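Local coordinates for protein endo-beta-1,4-glucanase (Bacillus licheniformis, PDB 2JEN) that hydrolyses beta-1,4-glucan backbones, notably that of the plant cell wall polysaccharide xyloglucan, as a family 12 glycoside hydrolase, at residues W139-T143 with N144-W148; Y40-N43 with K44-I48; N214-D217 with F218-L222; F202-T205 with A206-S210. The protein carries 1 engineered substitution. One frame throughout, in Å; residues are numbered along the deposited sequence.

Contact 1 of 4, residues W139-T143 with N144-W148; sequences WLHNT and NKASW. With GLC (alpha-D-glucopyranose), chain B; BGC (beta-D-glucopyranose), chain C.
The methyl of Ala-146 sits squarely over one face of the His-141 imidazole. Its CB is 3.9 Å from the ring centroid and 9° off the normal, a CH-pi contact. This is the tight, buried part of the turn. His-141 is also fixed at both nitrogens: ND1 is bonded to Ser-236 OG and NE2 to Ser-150 O. The ring therefore cannot easily turn beneath the methyl. Thr-143 bridges to the looser side. It is modelled in two conformers. In one, OG1 lies opposite the backbone N (chi1 -174°) and accepts from Lys-145 N at 3.0 Å, which fits an ST turn. CG2 of the same conformer reaches Ala-146 N at 3.7 Å. Beyond it the packing thins out. The Lys-145 side chain leads into solvent, touching Thr-143 OG1 through CB alone.

The two ends of this run reach sugar. The edge of the Trp-139 ring meets the glucose, with CH2 3.3 Å from GLC O3. Trp-148 CE3 lies 3.8 Å from C4 of the other glucose, BGC. Both tryptophans belong to the glycan pocket. Strand 131-141 ends here, between strands 154-163 and 234-244, and in the loop after it Ala-146 touches Trp-96.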
# COMPACT_ATOMS: atom_id res chain seq x y z
N TRP A 139 -29.41 -6.75 -17.77
CA TRP A 139 -30.46 -6.85 -16.78
C TRP A 139 -31.78 -6.41 -17.37
O TRP A 139 -31.83 -5.42 -18.10
CB TRP A 139 -30.16 -5.97 -15.58
CG TRP A 139 -29.01 -6.42 -14.76
CD1 TRP A 139 -27.80 -5.79 -14.61
CD2 TRP A 139 -28.98 -7.58 -13.93
NE1 TRP A 139 -27.02 -6.51 -13.74
CE2 TRP A 139 -27.73 -7.61 -13.30
CE3 TRP A 139 -29.90 -8.59 -13.65
CZ2 TRP A 139 -27.39 -8.60 -12.42
CZ3 TRP A 139 -29.55 -9.56 -12.76
CH2 TRP A 139 -28.32 -9.57 -12.15
N LEU A 140 -32.84 -7.15 -17.03
CA LEU A 140 -34.19 -6.81 -17.44
C LEU A 140 -35.12 -6.75 -16.24
O LEU A 140 -34.91 -7.42 -15.23
CB LEU A 140 -34.73 -7.84 -18.46
CG LEU A 140 -33.91 -7.99 -19.74
CD1 LEU A 140 -32.86 -9.08 -19.68
CD2 LEU A 140 -34.85 -8.18 -20.95
N HIS A 141 -36.13 -5.90 -16.37
CA HIS A 141 -37.17 -5.70 -15.37
C HIS A 141 -38.53 -5.66 -16.05
O HIS A 141 -38.63 -5.43 -17.25
CB HIS A 141 -37.00 -4.36 -14.65
CG HIS A 141 -35.82 -4.28 -13.72
ND1 HIS A 141 -34.54 -3.93 -14.14
CD2 HIS A 141 -35.76 -4.40 -12.37
CE1 HIS A 141 -33.75 -3.90 -13.07
NE2 HIS A 141 -34.46 -4.17 -11.99
N ASN A 142 -39.59 -5.80 -15.25
CA ASN A 142 -40.92 -5.45 -15.75
C ASN A 142 -41.17 -3.94 -15.79
O ASN A 142 -41.94 -3.40 -16.65
CB ASN A 142 -42.01 -6.08 -14.88
CG ASN A 142 -42.13 -7.47 -15.05
OD1 ASN A 142 -42.13 -7.97 -16.17
ND2 ASN A 142 -42.35 -8.17 -13.94
N THR A 143 -40.59 -3.23 -14.80
CA THR A 143 -40.71 -1.76 -14.60
C THR A 143 -39.74 -0.98 -15.52
O THR A 143 -38.61 -1.42 -15.70
CB THR A 143 -40.42 -1.36 -13.08
OG1 THR A 143 -40.68 0.04 -12.86
CG2 THR A 143 -38.97 -1.66 -12.67
N ASN A 144 -40.18 0.17 -16.06
CA ASN A 144 -39.32 1.16 -16.71
C ASN A 144 -38.89 2.26 -15.74
O ASN A 144 -38.32 3.28 -16.17
CB ASN A 144 -39.95 1.76 -17.95
CG ASN A 144 -41.17 2.60 -17.64
OD1 ASN A 144 -41.70 2.57 -16.53
ND2 ASN A 144 -41.64 3.34 -18.66
N LYS A 145 -39.09 2.04 -14.45
CA LYS A 145 -38.62 2.96 -13.42
C LYS A 145 -37.85 2.19 -12.34
O LYS A 145 -38.15 2.25 -11.15
CB LYS A 145 -39.80 3.72 -12.82
CG LYS A 145 -40.50 4.64 -13.82
CD LYS A 145 -39.61 5.80 -14.28
CE LYS A 145 -40.40 6.88 -15.05
NZ LYS A 145 -40.43 6.70 -16.53
N ALA A 146 -36.85 1.43 -12.78
CA ALA A 146 -36.02 0.66 -11.86
C ALA A 146 -35.28 1.59 -10.91
O ALA A 146 -34.73 2.61 -11.31
CB ALA A 146 -35.06 -0.24 -12.62
N SER A 147 -35.30 1.23 -9.64
CA SER A 147 -34.69 1.99 -8.58
C SER A 147 -33.69 1.15 -7.80
O SER A 147 -33.30 0.06 -8.22
CB SER A 147 -35.79 2.51 -7.67
OG SER A 147 -35.26 3.45 -6.75
N TRP A 148 -33.21 1.67 -6.69
CA TRP A 148 -32.06 1.08 -6.02
C TRP A 148 -32.38 -0.29 -5.41
O TRP A 148 -31.46 -1.06 -5.11
CB TRP A 148 -31.53 2.03 -4.93
CG TRP A 148 -32.49 2.28 -3.86
CD1 TRP A 148 -33.43 3.25 -3.83
CD2 TRP A 148 -32.65 1.53 -2.65
NE1 TRP A 148 -34.16 3.18 -2.67
CE2 TRP A 148 -33.71 2.11 -1.94
CE3 TRP A 148 -32.01 0.41 -2.12
CZ2 TRP A 148 -34.13 1.63 -0.70
CZ3 TRP A 148 -32.43 -0.06 -0.88
CH2 TRP A 148 -33.47 0.54 -0.21
C1 GLC B . -24.91 -13.26 -13.06
C2 GLC B . -25.72 -13.21 -11.77
C3 GLC B . -25.86 -11.76 -11.35
C4 GLC B . -24.46 -11.20 -11.09
C5 GLC B . -23.71 -11.34 -12.42
C6 GLC B . -22.33 -10.67 -12.44
O1 GLC B . -24.78 -14.56 -13.57
O2 GLC B . -27.04 -13.69 -11.85
O3 GLC B . -26.77 -11.78 -10.25
O4 GLC B . -24.53 -9.83 -10.76
O5 GLC B . -23.63 -12.72 -12.75
O6 GLC B . -21.51 -11.12 -11.39
C2 BGC C . -27.73 -0.56 -3.53
C3 BGC C . -27.68 0.44 -2.37
C4 BGC C . -28.42 -0.09 -1.15
C5 BGC C . -27.89 -1.47 -0.80
C6 BGC C . -28.57 -2.05 0.45
C1 BGC C . -27.31 -1.95 -3.04
O2 BGC C . -26.91 -0.12 -4.61
O3 BGC C . -28.28 1.66 -2.76
O4 BGC C . -28.25 0.82 -0.07
O5 BGC C . -28.07 -2.33 -1.91
O6 BGC C . -29.80 -2.67 0.11

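Contact 2 of 4, residues Y40-N43 with K44-I48; sequences YFKN and KKYYI. With SO4 (sulfate ion), chain H; SO4 (sulfate ion), chain D.
The Tyr-40 ring is covered on both faces. Lys-44 CE lies over the centre of one face, 3.7 Å from the centroid. Tyr-47 CB covers the opposite face, offset toward the rim. A bend in the lysine chain at chi3 (73°) carries NZ over the same face as CE, with NZ 4.6 Å from the Tyr-40 ring centroid, a cation-pi contact. NZ also donates to a sulfate, at 2.7 Å from its O2, and to a water that bonds Tyr-40 OH. On the other side of the hairpin, Tyr-46 CB lies over a face of the Phe-41 ring. The Phe-41 and Tyr-46 rings meet obliquely, with CE2 of Phe-41 3.5 Å from CD2 of Tyr-46. Ile-48 CG1 reaches Phe-41 CE1 at 3.8 Å. A serine in place of Phe-41 would probably open a gap beneath Tyr-46 and Ile-48.

The backbone makes a tight hairpin. Phe-41 N donates to Tyr-46 O at 3.0 Å; the return bond is weak. A type I' turn runs from Lys-42 to Lys-45, closed by Lys-45 N to Lys-42 O at 3.0 Å. Lys-45 and Tyr-46 both oppose Phe-41, a classic beta bulge. At the turn, Asn-43 packs on Asn-43 of the second subunit. The hairpin, strands 38-41 and 46-49, lies beside strand 91-95, and its Phe-41 and Ile-48 side chains pack on Met-73 of strand 72-79.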
# COMPACT_ATOMS: atom_id res chain seq x y z
N TYR A 40 -16.80 7.58 -13.98
CA TYR A 40 -17.69 7.90 -15.09
C TYR A 40 -16.90 8.32 -16.31
O TYR A 40 -15.81 8.91 -16.21
CB TYR A 40 -18.64 9.03 -14.70
CG TYR A 40 -19.63 8.65 -13.62
CD1 TYR A 40 -19.32 8.80 -12.29
CD2 TYR A 40 -20.87 8.09 -13.94
CE1 TYR A 40 -20.19 8.45 -11.29
CE2 TYR A 40 -21.76 7.72 -12.93
CZ TYR A 40 -21.41 7.90 -11.61
OH TYR A 40 -22.29 7.55 -10.61
N PHE A 41 -17.45 8.08 -17.49
CA PHE A 41 -16.85 8.55 -18.73
C PHE A 41 -17.90 8.68 -19.80
O PHE A 41 -19.05 8.27 -19.59
CB PHE A 41 -15.64 7.71 -19.16
CG PHE A 41 -15.95 6.28 -19.53
CD1 PHE A 41 -16.16 5.30 -18.57
CD2 PHE A 41 -15.98 5.89 -20.85
CE1 PHE A 41 -16.39 4.01 -18.94
CE2 PHE A 41 -16.20 4.57 -21.21
CZ PHE A 41 -16.43 3.65 -20.27
N LYS A 42 -17.55 9.36 -20.89
CA LYS A 42 -18.49 9.62 -21.99
C LYS A 42 -19.71 10.39 -21.52
O LYS A 42 -20.85 9.96 -21.69
CB LYS A 42 -18.90 8.31 -22.69
CG LYS A 42 -19.50 8.49 -24.09
CD LYS A 42 -18.34 8.74 -25.12
CE LYS A 42 -17.62 7.41 -25.51
NZ LYS A 42 -16.21 7.55 -26.07
N ASN A 43 -19.48 11.56 -20.91
CA ASN A 43 -20.57 12.40 -20.42
C ASN A 43 -21.50 11.64 -19.48
O ASN A 43 -22.71 11.81 -19.49
CB ASN A 43 -21.33 13.04 -21.60
CG ASN A 43 -22.23 14.19 -21.20
OD1 ASN A 43 -23.25 14.44 -21.85
ND2 ASN A 43 -21.87 14.89 -20.13
N LYS A 44 -20.89 10.81 -18.63
CA LYS A 44 -21.58 10.00 -17.64
C LYS A 44 -22.57 8.99 -18.24
O LYS A 44 -23.40 8.47 -17.52
CB LYS A 44 -22.22 10.80 -16.52
CG LYS A 44 -21.28 11.68 -15.73
CD LYS A 44 -21.94 12.38 -14.57
CE LYS A 44 -22.26 11.50 -13.39
NZ LYS A 44 -22.90 12.21 -12.23
N LYS A 45 -22.41 8.65 -19.51
CA LYS A 45 -23.20 7.56 -20.11
C LYS A 45 -22.79 6.21 -19.55
O LYS A 45 -23.59 5.30 -19.45
CB LYS A 45 -22.99 7.55 -21.63
CG LYS A 45 -23.89 6.57 -22.38
CD LYS A 45 -23.54 6.58 -23.87
CE LYS A 45 -24.27 5.45 -24.60
NZ LYS A 45 -23.94 5.35 -26.05
N TYR A 46 -21.53 6.11 -19.16
CA TYR A 46 -20.98 4.86 -18.61
C TYR A 46 -20.26 5.15 -17.32
O TYR A 46 -19.80 6.26 -17.08
CB TYR A 46 -19.96 4.25 -19.57
CG TYR A 46 -20.38 4.13 -21.01
CD1 TYR A 46 -21.51 3.42 -21.40
CD2 TYR A 46 -19.62 4.70 -22.01
CE1 TYR A 46 -21.85 3.28 -22.75
CE2 TYR A 46 -19.95 4.58 -23.33
CZ TYR A 46 -21.06 3.87 -23.70
OH TYR A 46 -21.39 3.74 -25.04
N TYR A 47 -20.07 4.10 -16.53
CA TYR A 47 -19.03 4.15 -15.48
C TYR A 47 -18.38 2.82 -15.33
O TYR A 47 -19.01 1.77 -15.48
CB TYR A 47 -19.57 4.64 -14.13
CG TYR A 47 -20.78 3.91 -13.57
CD1 TYR A 47 -22.06 4.30 -13.92
CD2 TYR A 47 -20.64 2.85 -12.67
CE1 TYR A 47 -23.16 3.65 -13.37
CE2 TYR A 47 -21.77 2.23 -12.12
CZ TYR A 47 -23.01 2.61 -12.50
OH TYR A 47 -24.12 2.01 -11.92
N ILE A 48 -17.09 2.86 -15.04
CA ILE A 48 -16.37 1.69 -14.57
C ILE A 48 -16.74 1.57 -13.09
O ILE A 48 -16.73 2.55 -12.36
CB ILE A 48 -14.84 1.79 -14.77
CG1 ILE A 48 -14.47 2.35 -16.17
CG2 ILE A 48 -14.20 0.45 -14.53
CD1 ILE A 48 -12.99 2.57 -16.39
S SO4 H . -16.65 13.39 -21.85
O1 SO4 H . -17.00 12.44 -22.91
O2 SO4 H . -15.19 13.52 -21.74
O3 SO4 H . -17.20 14.69 -22.23
O4 SO4 H . -17.13 13.03 -20.54
S SO4 D . -22.59 15.93 -13.03
O1 SO4 D . -22.73 17.26 -12.40
O2 SO4 D . -22.81 14.88 -12.03
O3 SO4 D . -23.62 15.82 -14.06
O4 SO4 D . -21.30 15.69 -13.62
O HOH W 1 -24.58 9.85 -11.13

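Contact 3 of 4, residues N214-D217 with F218-L222; sequences NIRD and FTNYL
Ile-215 O takes Thr-219 N at 3.0 Å, Arg-216 O takes Asn-220 N and Asp-217 O takes Tyr-221 N, the i to i+4 ladder of an alpha helix. Asn-214 is the N-cap. Its OD1 accepts from Arg-216 N at 3.0 Å, with the donor well above the carbonyl plane. OD1 also accepts from Ile-118 N, so the cap ties the helix start to strand 118-128. Asn-214 O lies at the edge of the Phe-218 ring, in its plane, 3.5 Å from CD1. Ile-215 and Thr-219 touch lightly through their CG2 methyls, 4.2 Å apart.

Family 12 enzymes are beta-jelly-roll sandwiches, and 215-225 is the one helix of this chain. It packs against strand 154-163, where Ile-158 meets both Ile-215 and Phe-218.

On the outward side, Arg-216 and Asn-220 run side by side in the same direction. The guanidinium and amide planes are 20° apart. Asn-220 ND2 lies 3.8 Å from Arg-216 CG. The polar ends are held elsewhere: Arg-216 NH1 donates to Gln-115 O, and Asn-220 OD1 accepts from Lys-231 NZ. With an alanine at Asn-220, Lys-231 would probably lose this acceptor and Arg-216 the amide beside its aliphatic chain. Tyr-221 CG stands opposite its backbone N (chi1 161°), and its ring leads away toward Val-175, with OH bonded to Glu-173.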
# COMPACT_ATOMS: atom_id res chain seq x y z
N ASN A 214 -25.39 -7.48 -31.41
CA ASN A 214 -26.66 -6.80 -31.23
C ASN A 214 -27.44 -7.60 -30.20
O ASN A 214 -27.79 -8.77 -30.42
CB ASN A 214 -27.44 -6.75 -32.54
CG ASN A 214 -28.71 -5.97 -32.44
OD1 ASN A 214 -29.17 -5.57 -31.37
ND2 ASN A 214 -29.35 -5.77 -33.60
N ILE A 215 -27.64 -7.01 -29.02
CA ILE A 215 -28.33 -7.74 -27.93
C ILE A 215 -29.72 -8.22 -28.38
O ILE A 215 -30.21 -9.25 -27.92
CB ILE A 215 -28.40 -6.90 -26.64
CG1 ILE A 215 -27.00 -6.50 -26.16
CG2 ILE A 215 -29.15 -7.62 -25.54
CD1 ILE A 215 -26.03 -7.60 -26.13
N ARG A 216 -30.32 -7.49 -29.31
CA ARG A 216 -31.63 -7.89 -29.82
C ARG A 216 -31.61 -9.26 -30.46
O ARG A 216 -32.63 -9.97 -30.46
CB ARG A 216 -32.14 -6.83 -30.80
CG ARG A 216 -33.62 -7.02 -31.19
CD ARG A 216 -34.07 -6.00 -32.19
NE ARG A 216 -33.55 -6.36 -33.48
CZ ARG A 216 -33.78 -5.69 -34.61
NH1 ARG A 216 -34.49 -4.58 -34.61
NH2 ARG A 216 -33.25 -6.13 -35.73
N ASP A 217 -30.49 -9.66 -31.05
CA ASP A 217 -30.41 -11.01 -31.61
C ASP A 217 -30.59 -12.06 -30.51
O ASP A 217 -31.15 -13.14 -30.75
CB ASP A 217 -29.06 -11.24 -32.28
CG ASP A 217 -28.79 -10.36 -33.50
OD1 ASP A 217 -29.74 -9.78 -34.04
OD2 ASP A 217 -27.61 -10.37 -33.95
N PHE A 218 -30.03 -11.79 -29.33
CA PHE A 218 -30.09 -12.73 -28.21
C PHE A 218 -31.46 -12.70 -27.55
O PHE A 218 -32.03 -13.77 -27.23
CB PHE A 218 -28.96 -12.40 -27.22
CG PHE A 218 -27.61 -12.62 -27.79
CD1 PHE A 218 -27.03 -11.66 -28.61
CD2 PHE A 218 -26.92 -13.82 -27.58
CE1 PHE A 218 -25.79 -11.89 -29.21
CE2 PHE A 218 -25.71 -14.04 -28.15
CZ PHE A 218 -25.12 -13.05 -28.98
N THR A 219 -32.04 -11.53 -27.33
CA THR A 219 -33.38 -11.47 -26.74
C THR A 219 -34.43 -12.05 -27.71
O THR A 219 -35.38 -12.68 -27.26
CB THR A 219 -33.74 -10.05 -26.28
OG1 THR A 219 -33.67 -9.11 -27.38
CG2 THR A 219 -32.80 -9.60 -25.16
N ASN A 220 -34.27 -11.83 -29.02
CA ASN A 220 -35.19 -12.48 -29.99
C ASN A 220 -35.09 -13.99 -29.94
O ASN A 220 -36.11 -14.69 -30.05
CB ASN A 220 -34.89 -12.00 -31.41
CG ASN A 220 -35.53 -10.66 -31.72
OD1 ASN A 220 -36.37 -10.14 -30.96
ND2 ASN A 220 -35.14 -10.10 -32.87
N TYR A 221 -33.89 -14.55 -29.79
CA TYR A 221 -33.76 -16.00 -29.63
C TYR A 221 -34.51 -16.43 -28.39
O TYR A 221 -35.31 -17.36 -28.44
CB TYR A 221 -32.29 -16.43 -29.59
CG TYR A 221 -32.03 -17.78 -29.00
CD1 TYR A 221 -32.16 -18.94 -29.77
CD2 TYR A 221 -31.65 -17.94 -27.67
CE1 TYR A 221 -31.84 -20.20 -29.23
CE2 TYR A 221 -31.34 -19.16 -27.14
CZ TYR A 221 -31.46 -20.29 -27.91
OH TYR A 221 -31.16 -21.48 -27.33
N LEU A 222 -34.31 -15.77 -27.26
CA LEU A 222 -34.97 -16.19 -26.04
C LEU A 222 -36.49 -16.05 -26.10
O LEU A 222 -37.21 -16.90 -25.58
CB LEU A 222 -34.37 -15.42 -24.85
CG LEU A 222 -32.91 -15.70 -24.52
CD1 LEU A 222 -32.43 -14.67 -23.47
CD2 LEU A 222 -32.71 -17.12 -24.03

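Contact 4 of 4, residues F202-T205 with A206-S210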
# COMPACT_ATOMS: atom_id res chain seq x y z
N PHE A 202 -24.85 -17.33 -22.53
CA PHE A 202 -24.32 -17.67 -23.84
C PHE A 202 -22.80 -17.66 -23.75
O PHE A 202 -22.21 -16.61 -23.52
CB PHE A 202 -24.76 -16.63 -24.87
CG PHE A 202 -26.24 -16.56 -25.08
CD1 PHE A 202 -27.06 -15.87 -24.19
CD2 PHE A 202 -26.85 -17.25 -26.14
CE1 PHE A 202 -28.44 -15.85 -24.35
CE2 PHE A 202 -28.23 -17.19 -26.31
CZ PHE A 202 -29.03 -16.52 -25.44
N ILE A 203 -22.18 -18.83 -23.85
CA ILE A 203 -20.73 -18.97 -23.69
C ILE A 203 -20.09 -19.26 -25.02
O ILE A 203 -20.36 -20.30 -25.65
CB ILE A 203 -20.34 -20.03 -22.63
CG1 ILE A 203 -20.84 -19.56 -21.26
CG2 ILE A 203 -18.79 -20.29 -22.61
CD1 ILE A 203 -20.53 -20.49 -20.13
N ARG A 204 -19.26 -18.37 -25.50
CA ARG A 204 -18.68 -18.57 -26.83
C ARG A 204 -17.92 -19.85 -26.86
O ARG A 204 -17.27 -20.20 -25.90
CB ARG A 204 -17.80 -17.37 -27.24
CG ARG A 204 -17.60 -17.28 -28.74
CD ARG A 204 -16.78 -16.04 -29.08
NE ARG A 204 -16.55 -15.89 -30.53
CZ ARG A 204 -15.53 -16.40 -31.20
NH1 ARG A 204 -14.58 -17.11 -30.64
NH2 ARG A 204 -15.46 -16.18 -32.53
N THR A 205 -17.98 -20.60 -27.98
CA THR A 205 -17.36 -21.94 -27.97
C THR A 205 -15.85 -21.89 -27.93
O THR A 205 -15.22 -22.87 -27.50
CB THR A 205 -17.83 -22.79 -29.16
OG1 THR A 205 -17.58 -22.08 -30.37
CG2 THR A 205 -19.33 -23.08 -29.06
N ALA A 206 -15.27 -20.74 -28.29
CA ALA A 206 -13.84 -20.46 -28.09
C ALA A 206 -13.76 -19.01 -27.63
O ALA A 206 -14.62 -18.21 -27.95
CB ALA A 206 -13.05 -20.65 -29.38
N ASN A 207 -12.71 -18.68 -26.87
CA ASN A 207 -12.56 -17.31 -26.39
C ASN A 207 -12.28 -16.37 -27.54
O ASN A 207 -11.64 -16.75 -28.54
CB ASN A 207 -11.45 -17.24 -25.38
CG ASN A 207 -11.75 -18.02 -24.12
OD1 ASN A 207 -12.91 -18.35 -23.81
ND2 ASN A 207 -10.68 -18.33 -23.36
N THR A 208 -12.72 -15.12 -27.40
CA THR A 208 -12.37 -14.06 -28.33
C THR A 208 -12.08 -12.77 -27.60
O THR A 208 -12.72 -12.51 -26.57
CB THR A 208 -13.49 -13.83 -29.38
OG1 THR A 208 -13.01 -12.97 -30.43
CG2 THR A 208 -14.80 -13.28 -28.81
N GLN A 209 -11.22 -11.95 -28.18
CA GLN A 209 -10.87 -10.64 -27.63
C GLN A 209 -11.65 -9.49 -28.18
O GLN A 209 -11.44 -8.35 -27.78
CB GLN A 209 -9.36 -10.40 -27.79
CG GLN A 209 -8.50 -11.29 -26.93
CD GLN A 209 -7.03 -10.94 -26.91
OE1 GLN A 209 -6.36 -11.08 -25.88
NE2 GLN A 209 -6.50 -10.58 -28.06
N SER A 210 -12.55 -9.72 -29.15
CA SER A 210 -13.34 -8.64 -29.66
C SER A 210 -14.67 -9.17 -30.18
O SER A 210 -14.75 -10.33 -30.65
CB SER A 210 -12.60 -7.87 -30.73
OG SER A 210 -12.50 -8.67 -31.86
O HOH W 2 -14.92 -20.24 -24.44
O HOH W 3 -16.29 -19.75 -31.16
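Arg-204 reaches along Ala-206 and Thr-208 in the loop that leaves strand 195-204 for strand 210-214. The loop passes from one sheet of the family 12 beta-sandwich to the other.

One direct hydrogen bond spans it. Arg-204 NH1 donates to Ala-206 O at 2.9 Å and 163°. The oxygen lies close to the guanidinium plane, while NH1 stands well above the plane of the carbonyl. The arginine chain is extended from CG to NE, which brings the guanidinium alongside Ala-206 O and against the Thr-208 side chain. NE donates to His-180 ND1 and NH2 is bonded as well, so all three nitrogens are engaged and the group's rotation is fixed.

Apolar contact comes from Thr-208. Its side chain meets the arginine at about a right angle. CG2 touches Arg-204 CD at 3.4 Å, and CB lies over one face of the guanidinium.

Water fills in on the surface. One molecule donates to both Arg-204 O and Asn-207 OD1, each at 2.8 Å. Asn-207 OD1 also accepts from Asn-162 N, which links the loop to strand 154-163. A second water bonds Thr-205 OG1 at 2.8 Å and accepts weakly from Ala-206 N. That water oxygen also lies 3.2 Å above the guanidinium plane, on the face opposite Thr-208 CB.

In the fold
Contact 1 alone among the four carries glycan-pocket residues, one at each end of its run. Contact 2 is about 20 Å from it, centre to centre, and binds sulfates, probably from the crystallisation liquor. Contacts 1, 2 and 4 all reach the same mixed sheet, but contacts 1 and 4 lie on opposite sides of the chain's centre, with centres about 28 Å apart. The Asn-207 side chain of contact 4 is about 13 Å from bound xylose. Contacts 3 and 4 touch directly: Phe-202 meets Phe-218 edge-to-face, CD2 to CD2 3.7 Å, and Phe-202 CZ packs on Tyr-221 CD2 at 3.7 Å. The helix thus rests on strand 195-204.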